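Side-chain contacts in single-stranded DNA-binding protein WHY3, chloroplastic (Arabidopsis thaliana, PDB 4KOQ), which binds single-stranded DNA, maintaining plastid genome stability by preventing illegitimate recombination, and in the nucleus represses transcription of the kinesin KP1: residues A52-A55 against Q59-W62; V72-N77 against F89-F94; N77-G82 against A150-L155; E110-P113 against R118-N121. One frame throughout, in Å; residues are numbered along the deposited sequence.

In the fold
Followed from the N terminus, contact 1 comes first: it closes the tight hairpin between strands 39-56 and 59-70, the last two of the first antiparallel sheet. Strand 59-70 runs into helix 72-79, where contact 2 opens; this contact reaches forward to strand 87-91, the first of the second sheet. Contact 3 leaves the same helix, shares Asn77 with contact 2 and closes a long loop on helix 141-158, so contacts 2 and 3 cross along the chain, and they touch where Ile75 meets Phe151. Contact 4 lies within that long loop, closing the hairpin of strands 103-111 and 117-126; Arg118 links it to Gly82 of contact 3.

Contact 1: A52-A55 against Q59-W62; sequences APAA and QYDW. With PO4 (phosphate ion), chain C.
Ala52 sets its methyl over one face of the indole of Trp62, CB standing 3.6 Å from the centroid of the six-membered ring and 15° off its normal, a CH-pi contact. Trp62 CB points away from segment 52-55, but chi1 of -64°, with CG beside the backbone N, brings the ring back under that methyl. Tyr60 has a similar first torsion (-57°), which sets CD2 3.6 Å from Ala54 CA and carries the ring past Ala54 to the phosphate in chain C. There the phosphate O4 lies over one ring face, offset toward the rim, while Tyr60 OH is hydrogen-bonded to Lys17 O. Asp61 CB meets Ala55 CB at 3.6 Å, and its OD1 is hydrogen-bonded to Ser63 OG. Two backbone bonds tie the hairpin strands together: Asp61 N to Pro53 O (3.0 Å), almost straight at both ends, and Ala55 N to Gln59 O (2.8 Å). The phosphate, probably from the crystallisation liquor, takes a bond from Arg58 N and a weak one from Gln59 N. Lys17 belongs to a region that, by similarity, is probably required for single-stranded DNA binding, so Tyr60 ties this hairpin to it.

Contact 2: V72-N77 against F89-F94; sequences VTEIGN and FFHDPF. With PO4 (phosphate ion), chain B.
Helix 72-77 runs nearly antiparallel to strand 89-91, their axes 160° apart and 11.2 Å from each other at closest, so Glu74, Asn77, Phe89 and His91 bridge the gap with their side chains. Glu74 lies over the Phe89 ring: its CG sits above the ring centre, 3.7 Å from the centroid, in a CH-pi contact, and the carboxylate and ring planes are stacked within 24°. With its chain extended beyond CG (chi2 163°), Glu74 slides along Phe89 to reach His91. There His91 NE2 donates to the syn lone pair of Glu74 OE2 at 2.7 Å, with carboxylate and imidazole nearly coplanar. Glu74 OE1 takes the backbone N of Ser71. Asn77 comes to the rim of Phe89 instead, CB in the ring plane and ND2 3.6 Å from CE1. At the other nitrogen, His91 ND1 donates to O3 of the phosphate in chain B, probably from the crystallisation liquor, at 2.5 Å, nearly straight; Ser69 and Lys105 also hold this ion, and Phe68 stacks on the imidazole. An alanine in place of Glu74 would probably leave His91 NE2 without its acceptor and uncover one face of Phe89. If both ring nitrogens donate, as the geometry suggests, His91 may be protonated, though the short ND1 to O3 distance makes this uncertain; its His-carboxylate bond links the helix to strand 87-91.

Contact 3: N77-G82 against A150-L155; sequences NLVSLG and AFNFVL
Val79 and Leu78 pack on Phe151 where two helices of the Whirly fold meet, the end of helix 72-79 against helix 141-158. The tight part is apolar. Val79 CG1, set anti to its carbonyl carbon (chi1 -64°), reaches Phe151 CB at 3.6 Å and lies near the plane of the ring, at its edge. Leu78 approaches obliquely, CD1 3.7 Å from Phe151 CE2, farther out on the same ring. Ile75, one turn earlier in the helix, also packs on Phe151, while Leu78 is backed by Cys87 and Val109 of the second sheet. Asn152 makes up the looser, polar side. A single water accepts from Asn152 ND2 at 3.1 Å and donates to Val79 O, also at 3.1 Å. A leucine in place of Asn152 would probably leave this bridging water without its amide donor and so break the link to Val79 O. Ser149 of the second subunit packs on Asn152 and Leu155, so this side borders a subunit interface of the homotetramer. The direct contact here is slight: Asn152 OD1 faces both branches of Val79, 4.1 Å from CG1 and from CG2.

Contact 4: E110-P113 against R118-N121; sequences EPLP and RFFN
Glu110 and Phe119 form an antiparallel hydrogen-bonded pair near the turn of the 103-111/117-126 hairpin. Phe119 N donates to Glu110 O at 2.7 Å, in the carbonyl plane, and Glu110 N returns the bond to Phe119 O at 3.0 Å. Glu110 O also receives a CA-H...O contact from Arg118 CA at 3.2 Å. A water sits 2.9 Å from Glu110 OE1 and 3.1 Å from Phe119 O; which of these it bonds is left open. The two side chains run alongside each other, carboxylate and ring only 11° from coplanar, with OE1 at the ring edge 3.9 Å from Phe119 CD2; OE2 forms a salt bridge with Lys108. Leu112 crosses Phe119 at about a right angle, CD2 3.8 Å from Phe119 CB. Arg118 starts off away from segment 110-113, but the bend at chi2 (-86°) swings the guanidinium back beside Pro111, NH1 3.9 Å from its CB. There the polar ends find backbone carbonyls: NH2 bonds to Gly82 O and NH1 to Glu85 O. The buried arginine thus probably carries its charge among backbone dipoles, tying the hairpin to the loop after helix 72-79, while the charge of Glu110 is matched by Lys108.

Contact 1: A52-A55 against Q59-W62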
loop_
_atom_site.group_PDB
_atom_site.type_symbol
_atom_site.label_atom_id
_atom_site.label_comp_id
_atom_site.label_asym_id
_atom_site.label_seq_id
_atom_site.Cartn_x
_atom_site.Cartn_y
_atom_site.Cartn_z
ATOM N N ALA A 52 -26.584 -12.609 -2.112
ATOM C CA ALA A 52 -27.756 -13.243 -2.749
ATOM C C ALA A 52 -27.660 -14.750 -2.729
ATOM O O ALA A 52 -26.597 -15.331 -2.995
ATOM C CB ALA A 52 -27.876 -12.756 -4.176
ATOM N N PRO A 53 -28.797 -15.430 -2.442
ATOM C CA PRO A 53 -28.817 -16.887 -2.383
ATOM C C PRO A 53 -28.858 -17.461 -3.803
ATOM O O PRO A 53 -29.359 -16.772 -4.693
ATOM C CB PRO A 53 -30.125 -17.191 -1.619
ATOM C CG PRO A 53 -31.031 -16.037 -1.944
ATOM C CD PRO A 53 -30.100 -14.830 -2.107
ATOM N N ALA A 54 -28.332 -18.658 -4.013
ATOM C CA ALA A 54 -28.367 -19.251 -5.356
ATOM C C ALA A 54 -29.843 -19.496 -5.736
ATOM O O ALA A 54 -30.650 -19.755 -4.872
ATOM C CB ALA A 54 -27.559 -20.540 -5.407
ATOM N N ALA A 55 -30.185 -19.335 -7.008
ATOM C CA ALA A 55 -31.566 -19.514 -7.470
ATOM C C ALA A 55 -31.674 -20.414 -8.702
ATOM O O ALA A 55 -32.766 -20.627 -9.203
ATOM C CB ALA A 55 -32.186 -18.171 -7.787
ATOM N N GLN A 59 -26.924 -18.800 -11.405
ATOM C CA GLN A 59 -27.874 -17.724 -11.190
ATOM C C GLN A 59 -28.175 -17.498 -9.711
ATOM O O GLN A 59 -28.304 -18.427 -8.918
ATOM C CB GLN A 59 -29.182 -18.022 -11.918
ATOM C CG GLN A 59 -29.101 -17.835 -13.429
ATOM C CD GLN A 59 -30.362 -18.296 -14.131
ATOM O OE1 GLN A 59 -31.123 -19.108 -13.596
ATOM N NE2 GLN A 59 -30.599 -17.769 -15.328
ATOM N N TYR A 60 -28.305 -16.238 -9.352
ATOM C CA TYR A 60 -28.575 -15.905 -7.986
ATOM C C TYR A 60 -29.769 -14.984 -7.964
ATOM O O TYR A 60 -29.970 -14.178 -8.865
ATOM C CB TYR A 60 -27.345 -15.250 -7.355
ATOM C CG TYR A 60 -26.103 -16.108 -7.437
ATOM C CD1 TYR A 60 -25.255 -16.045 -8.543
ATOM C CD2 TYR A 60 -25.777 -17.001 -6.423
ATOM C CE1 TYR A 60 -24.123 -16.814 -8.608
ATOM C CE2 TYR A 60 -24.639 -17.760 -6.489
ATOM C CZ TYR A 60 -23.824 -17.673 -7.585
ATOM O OH TYR A 60 -22.697 -18.444 -7.647
ATOM N N ASP A 61 -30.551 -15.105 -6.908
ATOM C CA ASP A 61 -31.761 -14.332 -6.775
ATOM C C ASP A 61 -31.501 -12.970 -6.123
ATOM O O ASP A 61 -31.658 -12.794 -4.916
ATOM C CB ASP A 61 -32.754 -15.153 -5.969
ATOM C CG ASP A 61 -34.123 -14.555 -5.959
ATOM O OD1 ASP A 61 -34.297 -13.450 -6.510
ATOM O OD2 ASP A 61 -35.008 -15.197 -5.372
ATOM N N TRP A 62 -31.130 -12.002 -6.950
ATOM C CA TRP A 62 -30.832 -10.660 -6.482
ATOM C C TRP A 62 -32.068 -9.927 -6.027
ATOM O O TRP A 62 -31.983 -8.922 -5.321
ATOM C CB TRP A 62 -30.081 -9.889 -7.562
ATOM C CG TRP A 62 -28.745 -10.528 -7.837
ATOM C CD1 TRP A 62 -28.425 -11.357 -8.872
ATOM C CD2 TRP A 62 -27.561 -10.421 -7.030
ATOM N NE1 TRP A 62 -27.123 -11.766 -8.763
ATOM C CE2 TRP A 62 -26.569 -11.199 -7.646
ATOM C CE3 TRP A 62 -27.255 -9.751 -5.839
ATOM C CZ2 TRP A 62 -25.284 -11.325 -7.118
ATOM C CZ3 TRP A 62 -25.979 -9.875 -5.310
ATOM C CH2 TRP A 62 -25.010 -10.641 -5.953
HETATM P P PO4 C . -24.658 -21.287 -8.911
HETATM O O1 PO4 C . -24.977 -22.402 -7.943
HETATM O O2 PO4 C . -23.349 -20.663 -8.512
HETATM O O3 PO4 C . -24.494 -21.831 -10.306
HETATM O O4 PO4 C . -25.794 -20.290 -8.874
#

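Contact 2: V72-N77 against F89-F94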
loop_
_atom_site.group_PDB
_atom_site.type_symbol
_atom_site.label_atom_id
_atom_site.label_comp_id
_atom_site.label_asym_id
_atom_site.label_seq_id
_atom_site.Cartn_x
_atom_site.Cartn_y
_atom_site.Cartn_z
ATOM N N VAL A 72 -15.775 2.369 7.665
ATOM C CA VAL A 72 -14.323 2.408 7.796
ATOM C C VAL A 72 -13.809 1.612 8.992
ATOM O O VAL A 72 -12.843 0.858 8.868
ATOM C CB VAL A 72 -13.893 3.886 7.851
ATOM C CG1 VAL A 72 -12.523 4.047 8.386
ATOM C CG2 VAL A 72 -14.043 4.507 6.460
ATOM N N THR A 73 -14.413 1.789 10.170
ATOM C CA THR A 73 -13.935 1.073 11.368
ATOM C C THR A 73 -14.130 -0.423 11.212
ATOM O O THR A 73 -13.276 -1.194 11.568
ATOM C CB THR A 73 -14.664 1.561 12.645
ATOM O OG1 THR A 73 -14.392 2.954 12.820
ATOM C CG2 THR A 73 -14.191 0.807 13.879
ATOM N N GLU A 74 -15.254 -0.815 10.635
ATOM C CA GLU A 74 -15.513 -2.237 10.373
ATOM C C GLU A 74 -14.549 -2.869 9.383
ATOM O O GLU A 74 -14.095 -3.987 9.583
ATOM C CB GLU A 74 -16.972 -2.424 9.944
ATOM C CG GLU A 74 -17.931 -2.214 11.082
ATOM C CD GLU A 74 -19.394 -1.968 10.681
ATOM O OE1 GLU A 74 -19.715 -1.784 9.486
ATOM O OE2 GLU A 74 -20.259 -1.911 11.603
ATOM N N ILE A 75 -14.188 -2.120 8.339
ATOM C CA ILE A 75 -13.122 -2.509 7.458
ATOM C C ILE A 75 -11.859 -2.680 8.258
ATOM O O ILE A 75 -11.121 -3.632 8.074
ATOM C CB ILE A 75 -12.920 -1.486 6.326
ATOM C CG1 ILE A 75 -14.167 -1.440 5.458
ATOM C CG2 ILE A 75 -11.655 -1.863 5.561
ATOM C CD1 ILE A 75 -14.389 -0.142 4.683
ATOM N N GLY A 76 -11.577 -1.756 9.186
ATOM C CA GLY A 76 -10.415 -1.941 10.016
ATOM C C GLY A 76 -10.418 -3.234 10.824
ATOM O O GLY A 76 -9.377 -3.889 10.981
ATOM N N ASN A 77 -11.584 -3.623 11.315
ATOM C CA ASN A 77 -11.673 -4.889 12.003
ATOM C C ASN A 77 -11.287 -6.052 11.110
ATOM O O ASN A 77 -10.557 -6.938 11.525
ATOM C CB ASN A 77 -13.084 -5.107 12.473
ATOM C CG ASN A 77 -13.144 -5.975 13.687
ATOM O OD1 ASN A 77 -12.331 -6.898 13.874
ATOM N ND2 ASN A 77 -14.046 -5.644 14.566
ATOM N N PHE A 89 -20.792 -7.612 13.517
ATOM C CA PHE A 89 -21.275 -6.239 13.475
ATOM C C PHE A 89 -22.794 -6.196 13.491
ATOM O O PHE A 89 -23.437 -6.917 12.743
ATOM C CB PHE A 89 -20.807 -5.572 12.188
ATOM C CG PHE A 89 -19.363 -5.748 11.900
ATOM C CD1 PHE A 89 -18.402 -5.486 12.866
ATOM C CD2 PHE A 89 -18.947 -6.153 10.659
ATOM C CE1 PHE A 89 -17.016 -5.649 12.563
ATOM C CE2 PHE A 89 -17.592 -6.297 10.356
ATOM C CZ PHE A 89 -16.634 -6.039 11.309
ATOM N N PHE A 90 -23.360 -5.304 14.303
ATOM C CA PHE A 90 -24.794 -5.169 14.426
ATOM C C PHE A 90 -25.254 -3.787 13.975
ATOM O O PHE A 90 -24.773 -2.778 14.488
ATOM C CB PHE A 90 -25.207 -5.322 15.895
ATOM C CG PHE A 90 -24.746 -6.603 16.523
ATOM C CD1 PHE A 90 -23.435 -6.748 16.951
ATOM C CD2 PHE A 90 -25.609 -7.661 16.680
ATOM C CE1 PHE A 90 -23.000 -7.935 17.524
ATOM C CE2 PHE A 90 -25.180 -8.853 17.273
ATOM C CZ PHE A 90 -23.882 -8.987 17.679
ATOM N N HIS A 91 -26.195 -3.755 13.047
ATOM C CA HIS A 91 -26.726 -2.521 12.518
ATOM C C HIS A 91 -28.242 -2.506 12.620
ATOM O O HIS A 91 -28.907 -3.471 12.246
ATOM C CB HIS A 91 -26.390 -2.353 11.047
ATOM C CG HIS A 91 -24.942 -2.019 10.775
ATOM N ND1 HIS A 91 -24.476 -1.765 9.502
ATOM C CD2 HIS A 91 -23.858 -1.961 11.591
ATOM C CE1 HIS A 91 -23.172 -1.530 9.548
ATOM N NE2 HIS A 91 -22.770 -1.639 10.800
ATOM N N ASP A 92 -28.770 -1.364 13.060
ATOM C CA ASP A 92 -30.191 -1.060 12.958
ATOM C C ASP A 92 -30.388 -0.053 11.836
ATOM O O ASP A 92 -29.977 1.091 11.960
ATOM C CB ASP A 92 -30.697 -0.465 14.270
ATOM C CG ASP A 92 -32.181 -0.103 14.219
ATOM O OD1 ASP A 92 -32.764 -0.051 13.116
ATOM O OD2 ASP A 92 -32.759 0.143 15.299
ATOM N N PRO A 93 -31.018 -0.476 10.734
ATOM C CA PRO A 93 -31.168 0.342 9.520
ATOM C C PRO A 93 -32.142 1.504 9.697
ATOM O O PRO A 93 -32.191 2.396 8.853
ATOM C CB PRO A 93 -31.755 -0.623 8.498
ATOM C CG PRO A 93 -31.784 -1.943 9.123
ATOM C CD PRO A 93 -31.613 -1.808 10.577
ATOM N N PHE A 94 -32.919 1.482 10.773
ATOM C CA PHE A 94 -33.901 2.530 11.007
ATOM C C PHE A 94 -33.610 3.202 12.332
ATOM O O PHE A 94 -34.527 3.693 12.986
ATOM C CB PHE A 94 -35.327 1.960 11.012
ATOM C CG PHE A 94 -35.678 1.162 9.792
ATOM C CD1 PHE A 94 -35.913 1.787 8.577
ATOM C CD2 PHE A 94 -35.791 -0.216 9.861
ATOM C CE1 PHE A 94 -36.240 1.044 7.447
ATOM C CE2 PHE A 94 -36.113 -0.971 8.740
ATOM C CZ PHE A 94 -36.343 -0.341 7.532
HETATM P P PO4 B . -26.972 -1.315 6.573
HETATM O O1 PO4 B . -27.347 -2.238 5.451
HETATM O O2 PO4 B . -28.091 -1.232 7.583
HETATM O O3 PO4 B . -25.754 -1.768 7.301
HETATM O O4 PO4 B . -26.665 0.048 5.987
#

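Contact 3: N77-G82 against A150-L155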
loop_
_atom_site.group_PDB
_atom_site.type_symbol
_atom_site.label_atom_id
_atom_site.label_comp_id
_atom_site.label_asym_id
_atom_site.label_seq_id
_atom_site.Cartn_x
_atom_site.Cartn_y
_atom_site.Cartn_z
ATOM N N ASN A 77 -11.584 -3.623 11.315
ATOM C CA ASN A 77 -11.673 -4.889 12.003
ATOM C C ASN A 77 -11.287 -6.052 11.110
ATOM O O ASN A 77 -10.557 -6.938 11.525
ATOM C CB ASN A 77 -13.084 -5.107 12.473
ATOM C CG ASN A 77 -13.144 -5.975 13.687
ATOM O OD1 ASN A 77 -12.331 -6.898 13.874
ATOM N ND2 ASN A 77 -14.046 -5.644 14.566
ATOM N N LEU A 78 -11.807 -6.042 9.893
ATOM C CA LEU A 78 -11.566 -7.134 8.947
ATOM C C LEU A 78 -10.118 -7.222 8.567
ATOM O O LEU A 78 -9.592 -8.314 8.407
ATOM C CB LEU A 78 -12.427 -6.972 7.694
ATOM C CG LEU A 78 -13.913 -7.181 7.961
ATOM C CD1 LEU A 78 -14.699 -7.009 6.699
ATOM C CD2 LEU A 78 -14.094 -8.575 8.493
ATOM N N VAL A 79 -9.447 -6.089 8.367
ATOM C CA VAL A 79 -8.057 -6.161 7.938
ATOM C C VAL A 79 -7.109 -6.495 9.101
ATOM O O VAL A 79 -5.932 -6.724 8.880
ATOM C CB VAL A 79 -7.506 -4.847 7.234
ATOM C CG1 VAL A 79 -8.243 -4.567 5.947
ATOM C CG2 VAL A 79 -7.534 -3.682 8.164
ATOM N N SER A 80 -7.608 -6.542 10.320
ATOM C CA SER A 80 -6.751 -6.878 11.457
ATOM C C SER A 80 -7.138 -8.174 12.139
ATOM O O SER A 80 -6.657 -8.447 13.223
ATOM C CB SER A 80 -6.745 -5.761 12.506
ATOM O OG SER A 80 -8.017 -5.443 12.968
ATOM N N LEU A 81 -7.994 -8.984 11.520
ATOM C CA LEU A 81 -8.403 -10.216 12.179
ATOM C C LEU A 81 -7.249 -11.200 12.340
ATOM O O LEU A 81 -6.564 -11.489 11.389
ATOM C CB LEU A 81 -9.487 -10.900 11.362
ATOM C CG LEU A 81 -10.868 -10.301 11.416
ATOM C CD1 LEU A 81 -11.824 -11.127 10.534
ATOM C CD2 LEU A 81 -11.416 -10.282 12.869
ATOM N N GLY A 82 -7.084 -11.746 13.536
ATOM C CA GLY A 82 -6.192 -12.873 13.727
ATOM C C GLY A 82 -6.747 -14.120 13.045
ATOM O O GLY A 82 -7.923 -14.168 12.717
ATOM N N ALA A 150 -7.618 -4.938 -1.274
ATOM C CA ALA A 150 -8.553 -3.938 -1.758
ATOM C C ALA A 150 -9.018 -3.016 -0.621
ATOM O O ALA A 150 -9.179 -1.818 -0.828
ATOM C CB ALA A 150 -9.772 -4.613 -2.407
ATOM N N PHE A 151 -9.235 -3.592 0.567
ATOM C CA PHE A 151 -9.694 -2.828 1.735
ATOM C C PHE A 151 -8.604 -1.852 2.220
ATOM O O PHE A 151 -8.873 -0.670 2.532
ATOM C CB PHE A 151 -10.092 -3.756 2.909
ATOM C CG PHE A 151 -11.356 -4.569 2.700
ATOM C CD1 PHE A 151 -12.118 -4.460 1.555
ATOM C CD2 PHE A 151 -11.792 -5.434 3.689
ATOM C CE1 PHE A 151 -13.272 -5.209 1.395
ATOM C CE2 PHE A 151 -12.957 -6.186 3.506
ATOM C CZ PHE A 151 -13.674 -6.066 2.386
ATOM N N ASN A 152 -7.374 -2.331 2.309
ATOM C CA ASN A 152 -6.270 -1.435 2.662
ATOM C C ASN A 152 -6.075 -0.334 1.624
ATOM O O ASN A 152 -5.784 0.816 1.961
ATOM C CB ASN A 152 -4.982 -2.214 2.893
ATOM C CG ASN A 152 -4.865 -2.713 4.296
ATOM O OD1 ASN A 152 -5.133 -1.979 5.241
ATOM N ND2 ASN A 152 -4.461 -3.974 4.453
ATOM N N PHE A 153 -6.229 -0.665 0.358
ATOM C CA PHE A 153 -6.206 0.333 -0.697
ATOM C C PHE A 153 -7.277 1.414 -0.507
ATOM O O PHE A 153 -7.024 2.624 -0.671
ATOM C CB PHE A 153 -6.365 -0.319 -2.063
ATOM C CG PHE A 153 -6.721 0.634 -3.147
ATOM C CD1 PHE A 153 -5.721 1.360 -3.793
ATOM C CD2 PHE A 153 -8.029 0.839 -3.528
ATOM C CE1 PHE A 153 -6.037 2.251 -4.777
ATOM C CE2 PHE A 153 -8.336 1.755 -4.529
ATOM C CZ PHE A 153 -7.337 2.460 -5.142
ATOM N N VAL A 154 -8.493 0.988 -0.209
ATOM C CA VAL A 154 -9.621 1.894 -0.298
ATOM C C VAL A 154 -9.776 2.765 0.937
ATOM O O VAL A 154 -10.351 3.845 0.862
ATOM C CB VAL A 154 -10.924 1.124 -0.635
ATOM C CG1 VAL A 154 -11.525 0.510 0.585
ATOM C CG2 VAL A 154 -11.881 2.040 -1.355
ATOM N N LEU A 155 -9.248 2.322 2.062
ATOM C CA LEU A 155 -9.459 3.050 3.298
ATOM C C LEU A 155 -9.074 4.548 3.238
ATOM O O LEU A 155 -9.855 5.393 3.658
ATOM C CB LEU A 155 -8.768 2.345 4.460
ATOM C CG LEU A 155 -9.529 1.257 5.224
ATOM C CD1 LEU A 155 -8.584 0.490 6.140
ATOM C CD2 LEU A 155 -10.654 1.791 6.040
HETATM O O HOH W 1 -3.831 -5.725 6.877
#

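Contact 4: E110-P113 against R118-N121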
loop_
_atom_site.group_PDB
_atom_site.type_symbol
_atom_site.label_atom_id
_atom_site.label_comp_id
_atom_site.label_asym_id
_atom_site.label_seq_id
_atom_site.Cartn_x
_atom_site.Cartn_y
_atom_site.Cartn_z
ATOM N N GLU A 110 -16.110 -15.338 10.305
ATOM C CA GLU A 110 -15.531 -16.396 11.107
ATOM C C GLU A 110 -14.455 -17.129 10.348
ATOM O O GLU A 110 -14.504 -17.234 9.132
ATOM C CB GLU A 110 -16.604 -17.430 11.451
ATOM C CG GLU A 110 -17.603 -17.018 12.470
ATOM C CD GLU A 110 -18.725 -18.047 12.590
ATOM O OE1 GLU A 110 -19.168 -18.560 11.540
ATOM O OE2 GLU A 110 -19.159 -18.339 13.724
ATOM N N PRO A 111 -13.482 -17.683 11.074
ATOM C CA PRO A 111 -12.449 -18.493 10.446
ATOM C C PRO A 111 -13.056 -19.818 10.035
ATOM O O PRO A 111 -13.977 -20.270 10.711
ATOM C CB PRO A 111 -11.416 -18.681 11.578
ATOM C CG PRO A 111 -12.184 -18.500 12.830
ATOM C CD PRO A 111 -13.293 -17.552 12.535
ATOM N N LEU A 112 -12.620 -20.387 8.915
ATOM C CA LEU A 112 -13.039 -21.745 8.572
ATOM C C LEU A 112 -12.164 -22.706 9.375
ATOM O O LEU A 112 -10.962 -22.475 9.521
ATOM C CB LEU A 112 -12.940 -22.010 7.069
ATOM C CG LEU A 112 -13.959 -21.246 6.225
ATOM C CD1 LEU A 112 -13.606 -21.363 4.753
ATOM C CD2 LEU A 112 -15.362 -21.725 6.471
ATOM N N PRO A 113 -12.781 -23.775 9.904
ATOM C CA PRO A 113 -12.254 -24.615 10.988
ATOM C C PRO A 113 -10.948 -25.304 10.626
ATOM O O PRO A 113 -10.253 -25.800 11.517
ATOM C CB PRO A 113 -13.356 -25.652 11.194
ATOM C CG PRO A 113 -14.004 -25.763 9.866
ATOM C CD PRO A 113 -13.991 -24.366 9.306
ATOM N N ARG A 118 -12.439 -17.933 5.243
ATOM C CA ARG A 118 -13.392 -17.240 6.121
ATOM C C ARG A 118 -14.838 -17.538 5.729
ATOM O O ARG A 118 -15.157 -17.774 4.567
ATOM C CB ARG A 118 -13.166 -15.725 6.092
ATOM C CG ARG A 118 -11.773 -15.270 6.534
ATOM C CD ARG A 118 -11.693 -15.119 8.013
ATOM N NE ARG A 118 -10.354 -14.799 8.454
ATOM C CZ ARG A 118 -9.995 -14.679 9.722
ATOM N NH1 ARG A 118 -10.870 -14.884 10.686
ATOM N NH2 ARG A 118 -8.741 -14.399 10.016
ATOM N N PHE A 119 -15.720 -17.476 6.716
ATOM C CA PHE A 119 -17.137 -17.709 6.498
ATOM C C PHE A 119 -17.826 -16.396 6.770
ATOM O O PHE A 119 -17.750 -15.912 7.878
ATOM C CB PHE A 119 -17.583 -18.811 7.477
ATOM C CG PHE A 119 -18.807 -19.584 7.055
ATOM C CD1 PHE A 119 -19.033 -19.935 5.719
ATOM C CD2 PHE A 119 -19.709 -20.022 8.009
ATOM C CE1 PHE A 119 -20.162 -20.680 5.340
ATOM C CE2 PHE A 119 -20.828 -20.773 7.639
ATOM C CZ PHE A 119 -21.048 -21.106 6.294
ATOM N N PHE A 120 -18.495 -15.811 5.774
ATOM C CA PHE A 120 -19.264 -14.610 5.982
ATOM C C PHE A 120 -20.739 -14.957 6.137
ATOM O O PHE A 120 -21.295 -15.728 5.363
ATOM C CB PHE A 120 -19.193 -13.674 4.772
ATOM C CG PHE A 120 -17.898 -12.886 4.661
ATOM C CD1 PHE A 120 -16.681 -13.483 4.850
ATOM C CD2 PHE A 120 -17.946 -11.548 4.322
ATOM C CE1 PHE A 120 -15.493 -12.735 4.707
ATOM C CE2 PHE A 120 -16.770 -10.821 4.167
ATOM C CZ PHE A 120 -15.571 -11.421 4.344
ATOM N N ASN A 121 -21.397 -14.296 7.065
ATOM C CA ASN A 121 -22.827 -14.534 7.226
ATOM C C ASN A 121 -23.537 -13.215 7.407
ATOM O O ASN A 121 -23.160 -12.448 8.269
ATOM C CB ASN A 121 -23.021 -15.429 8.443
ATOM C CG ASN A 121 -24.483 -15.588 8.833
ATOM O OD1 ASN A 121 -24.831 -15.476 9.998
ATOM N ND2 ASN A 121 -25.338 -15.818 7.851
HETATM O O HOH W 2 -20.112 -16.413 9.818
#